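Local coordinates for protein glucosidase (Croceicoccus marinus, PDB 5Z3K) that probably hydrolyses O-glycosidic bonds, acting as a beta-glucosidase of glycoside hydrolase family 39, at residues N104-I109 and E259-Y264; M175-A180 and L211-Q216. One frame throughout, in Å; residues are numbered along the deposited sequence.

The two contacts sample the two layers of one TIM barrel. Contact 1 lies inside it, its centre about 8 Å from the centre of the chain, where strands 104-109 and 259-266 face each other across the bore. Contact 2 lies in the outer coat, its centre about 24 Å from the chain's, where helices 169-186 and 208-216 pack side by side. The centres of the two contacts are about 17 Å apart, yet strand and helix layers meet directly: Ile109 CD1 packs 4.2 Å from Ala179 CB. Along the chain, contact 2 is nested within the loop that contact 1 closes. Family 39 enzymes bind sugar at the C-terminal ends of the barrel strands, the end toward which both strands of contact 1 run.

Contact 1 (N104-I109 and E259-Y264); sequences NILFTI and ELLLSY
Leu106 and Leu261 meet inside the TIM barrel, on its third and seventh strands, which are too far apart for backbone bonding: the nearest CA atoms, those of Leu106 and Ser263, are 9.1 Å apart. Along 104-109, Ile105 turns out of the bore and packs on Val95 and Thr98 of helix 89-100, a place suited to a branched apolar side chain. Leu106 points inward. With its CG anti to the backbone N (chi1 170°), it reaches the bore and approaches Leu261 tip to tip; the methyls CD2 of Leu106 and CD2 of Leu261 are 3.6 Å apart. The second methyls take part too, CD1 of Leu106 lying 4.0 Å from CD1 of Leu261. Leucine suits both places because its forked end offers two methyls to a buried, apolar interior. Phe107 turns outward again, its ring meeting that of Trp152. Thr108 then faces inward, two residues nearer the C-terminal mouth, and here the lining becomes polar. Its OG1 is hydrogen-bonded to Glu153 OE2, while Ser263 OG is bonded to OE1 of the same carboxylate, so Glu153 is gripped from both strands. Just beneath this polar layer, Leu106 CD2 lies 4.2 Å from Ser263 OG.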
# COMPACT_ATOMS: atom_id res chain seq x y z
N ASN A 104 9.33 1.74 -7.53
CA ASN A 104 10.38 1.44 -6.56
C ASN A 104 10.02 0.19 -5.75
O ASN A 104 8.91 -0.34 -5.84
CB ASN A 104 10.60 2.64 -5.64
CG ASN A 104 11.42 3.72 -6.29
OD1 ASN A 104 12.64 3.76 -6.15
ND2 ASN A 104 10.76 4.60 -7.01
N ILE A 105 10.97 -0.28 -4.95
CA ILE A 105 10.80 -1.54 -4.24
C ILE A 105 11.02 -1.31 -2.75
O ILE A 105 11.95 -0.60 -2.35
CB ILE A 105 11.73 -2.63 -4.80
CG1 ILE A 105 11.32 -2.94 -6.25
CG2 ILE A 105 11.63 -3.91 -3.97
CD1 ILE A 105 12.34 -3.76 -7.03
N LEU A 106 10.12 -1.88 -1.94
CA LEU A 106 10.28 -1.99 -0.49
C LEU A 106 10.60 -3.46 -0.24
O LEU A 106 9.72 -4.33 -0.36
CB LEU A 106 9.01 -1.55 0.23
CG LEU A 106 8.93 -1.83 1.73
CD1 LEU A 106 9.95 -0.95 2.41
CD2 LEU A 106 7.52 -1.53 2.24
N PHE A 107 11.87 -3.75 0.03
CA PHE A 107 12.33 -5.12 0.13
C PHE A 107 12.25 -5.56 1.59
O PHE A 107 13.00 -5.05 2.43
CB PHE A 107 13.74 -5.28 -0.42
CG PHE A 107 14.11 -6.69 -0.72
CD1 PHE A 107 14.35 -7.59 0.32
CD2 PHE A 107 14.19 -7.14 -2.03
CE1 PHE A 107 14.67 -8.90 0.05
CE2 PHE A 107 14.51 -8.45 -2.30
CZ PHE A 107 14.75 -9.34 -1.26
N THR A 108 11.36 -6.50 1.88
CA THR A 108 11.17 -6.97 3.25
C THR A 108 12.15 -8.11 3.52
O THR A 108 12.11 -9.15 2.84
CB THR A 108 9.74 -7.41 3.50
OG1 THR A 108 8.83 -6.34 3.20
CG2 THR A 108 9.55 -7.80 4.98
N ILE A 109 13.00 -7.91 4.51
CA ILE A 109 13.92 -8.93 5.02
C ILE A 109 13.19 -9.75 6.08
O ILE A 109 12.94 -9.25 7.18
CB ILE A 109 15.19 -8.28 5.60
CG1 ILE A 109 15.89 -7.43 4.53
CG2 ILE A 109 16.14 -9.34 6.19
CD1 ILE A 109 16.96 -6.51 5.05
N GLU A 259 9.91 8.65 8.58
CA GLU A 259 8.64 8.56 7.87
C GLU A 259 7.77 7.44 8.45
O GLU A 259 8.25 6.50 9.10
CB GLU A 259 8.88 8.32 6.38
CG GLU A 259 9.55 9.48 5.67
CD GLU A 259 9.52 9.33 4.16
OE1 GLU A 259 8.96 8.32 3.68
OE2 GLU A 259 10.04 10.21 3.46
N LEU A 260 6.46 7.55 8.21
CA LEU A 260 5.51 6.49 8.55
C LEU A 260 5.19 5.69 7.29
O LEU A 260 4.70 6.26 6.31
CB LEU A 260 4.23 7.07 9.14
CG LEU A 260 4.35 7.80 10.47
CD1 LEU A 260 2.99 7.82 11.17
CD2 LEU A 260 5.42 7.17 11.36
N LEU A 261 5.46 4.40 7.31
CA LEU A 261 5.19 3.54 6.16
C LEU A 261 4.09 2.56 6.52
O LEU A 261 4.25 1.75 7.44
CB LEU A 261 6.45 2.81 5.71
CG LEU A 261 6.46 2.30 4.27
CD1 LEU A 261 7.90 2.18 3.78
CD2 LEU A 261 5.76 0.96 4.17
N LEU A 262 2.99 2.61 5.77
CA LEU A 262 1.85 1.73 5.98
C LEU A 262 2.09 0.47 5.13
O LEU A 262 1.81 0.45 3.93
CB LEU A 262 0.56 2.47 5.61
CG LEU A 262 -0.81 1.81 5.71
CD1 LEU A 262 -1.02 1.11 7.07
CD2 LEU A 262 -1.90 2.86 5.43
N SER A 263 2.62 -0.58 5.77
CA SER A 263 3.10 -1.75 5.02
C SER A 263 1.98 -2.67 4.55
O SER A 263 2.19 -3.45 3.61
CB SER A 263 4.08 -2.56 5.88
OG SER A 263 5.37 -2.00 5.77
N TYR A 264 0.82 -2.62 5.21
CA TYR A 264 -0.39 -3.33 4.78
C TYR A 264 -1.56 -2.41 5.04
O TYR A 264 -1.68 -1.88 6.15
CB TYR A 264 -0.69 -4.60 5.58
CG TYR A 264 0.26 -5.78 5.57
CD1 TYR A 264 1.43 -5.75 6.30
CD2 TYR A 264 -0.09 -6.96 4.93
CE1 TYR A 264 2.28 -6.85 6.35
CE2 TYR A 264 0.75 -8.08 4.96
CZ TYR A 264 1.93 -8.02 5.68
OH TYR A 264 2.77 -9.13 5.73

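Contact 2 (M175-A180 and L211-Q216); sequences MYAAAA and LDYVKQ
Tyr176 and Val214 join two neighbouring helices through one side of a tyrosine ring, its CD2 and CE2, and one valine methyl. From CB, which points toward 211-216, the side chain of Tyr176 sets CG anti to the backbone N (chi1 178°), and this carries the ring off the helix and into the groove between the two. CD2 comes first, 3.8 Å from Val214 CG1; CE2 follows at 3.7 Å from the same methyl, which approaches the ring obliquely. One face of the ring carries Ala180 CB, one turn further along its own helix, 4.3 Å above the plane and offset toward the rim. At the tip, OH is hydrogen-bonded to Pro220 O, so a tyrosine can cross this buried interior with its polar end satisfied. The helices, 169-186 and 208-216, follow successive strands of the TIM barrel, and their packing belongs to the ring of helices around it. Farther from the strands, the roles are exchanged: Tyr213 reaches back across, and Ala177 CB sits at the edge of its ring, near its plane, 3.7 Å from Tyr213 OH. Alanine, with a single methyl, suits the site where the tyrosine's hydroxyl end comes up to the helix. Tyr213 OH itself is hydrogen-bonded to Glu174 OE1, on the helix opposite.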
# COMPACT_ATOMS: atom_id res chain seq x y z
N MSE A 175 19.08 -8.17 15.28
CA MSE A 175 18.92 -8.47 13.87
C MSE A 175 18.60 -7.21 13.08
O MSE A 175 19.12 -7.00 11.98
CB MSE A 175 17.83 -9.52 13.68
CG MSE A 175 18.26 -10.92 14.01
SE MSE A 175 16.83 -12.20 13.87
CE MSE A 175 16.66 -12.33 11.91
N TYR A 176 17.74 -6.35 13.64
CA TYR A 176 17.46 -5.08 12.99
C TYR A 176 18.73 -4.26 12.85
O TYR A 176 19.01 -3.71 11.77
CB TYR A 176 16.40 -4.28 13.76
CG TYR A 176 16.18 -2.95 13.07
CD1 TYR A 176 15.50 -2.90 11.85
CD2 TYR A 176 16.69 -1.77 13.58
CE1 TYR A 176 15.32 -1.71 11.18
CE2 TYR A 176 16.52 -0.57 12.92
CZ TYR A 176 15.83 -0.55 11.71
OH TYR A 176 15.64 0.62 11.03
N ALA A 177 19.52 -4.16 13.92
CA ALA A 177 20.73 -3.35 13.86
C ALA A 177 21.71 -3.90 12.84
O ALA A 177 22.37 -3.14 12.12
CB ALA A 177 21.38 -3.25 15.24
N ALA A 178 21.83 -5.23 12.76
CA ALA A 178 22.70 -5.84 11.76
C ALA A 178 22.25 -5.48 10.35
O ALA A 178 23.07 -5.13 9.49
CB ALA A 178 22.75 -7.35 11.94
N ALA A 179 20.94 -5.58 10.09
CA ALA A 179 20.42 -5.23 8.77
C ALA A 179 20.63 -3.76 8.46
O ALA A 179 21.04 -3.41 7.34
CB ALA A 179 18.94 -5.60 8.69
N ALA A 180 20.36 -2.88 9.43
CA ALA A 180 20.54 -1.45 9.20
C ALA A 180 22.00 -1.11 8.92
O ALA A 180 22.31 -0.32 8.01
CB ALA A 180 20.03 -0.66 10.41
N LEU A 211 11.28 1.24 19.42
CA LEU A 211 11.69 2.64 19.35
C LEU A 211 12.73 2.96 20.42
O LEU A 211 13.67 3.73 20.18
CB LEU A 211 10.48 3.55 19.49
CG LEU A 211 9.57 3.56 18.26
CD1 LEU A 211 8.18 4.07 18.61
CD2 LEU A 211 10.22 4.41 17.18
N ASP A 212 12.56 2.41 21.62
CA ASP A 212 13.52 2.65 22.69
C ASP A 212 14.90 2.09 22.32
O ASP A 212 15.92 2.75 22.55
CB ASP A 212 13.02 2.04 24.00
CG ASP A 212 14.00 2.25 25.16
OD1 ASP A 212 14.22 3.42 25.56
OD2 ASP A 212 14.53 1.25 25.68
N TYR A 213 14.93 0.91 21.71
CA TYR A 213 16.20 0.28 21.35
C TYR A 213 16.94 1.09 20.30
O TYR A 213 18.15 1.35 20.44
CB TYR A 213 15.97 -1.15 20.86
CG TYR A 213 17.25 -1.77 20.33
CD1 TYR A 213 17.60 -1.65 18.98
CD2 TYR A 213 18.11 -2.47 21.17
CE1 TYR A 213 18.78 -2.20 18.50
CE2 TYR A 213 19.28 -3.02 20.70
CZ TYR A 213 19.61 -2.89 19.36
OH TYR A 213 20.78 -3.44 18.89
N VAL A 214 16.27 1.46 19.20
CA VAL A 214 16.96 2.18 18.14
C VAL A 214 17.41 3.55 18.62
O VAL A 214 18.42 4.08 18.15
CB VAL A 214 16.09 2.26 16.87
CG1 VAL A 214 15.93 0.88 16.25
CG2 VAL A 214 14.72 2.85 17.18
N LYS A 215 16.67 4.15 19.56
CA LYS A 215 17.10 5.42 20.13
C LYS A 215 18.34 5.25 21.00
O LYS A 215 19.35 5.93 20.81
CB LYS A 215 15.97 6.04 20.95
CG LYS A 215 16.36 7.35 21.60
CD LYS A 215 15.22 7.96 22.39
CE LYS A 215 15.62 9.30 22.96
NZ LYS A 215 15.27 9.37 24.42
N GLN A 216 18.28 4.33 21.97
CA GLN A 216 19.38 4.17 22.91
C GLN A 216 20.64 3.66 22.23
O GLN A 216 21.75 4.02 22.64
CB GLN A 216 18.95 3.24 24.03
CG GLN A 216 17.82 3.81 24.87
CD GLN A 216 18.19 5.16 25.48
OE1 GLN A 216 19.23 5.30 26.12
NE2 GLN A 216 17.33 6.15 25.29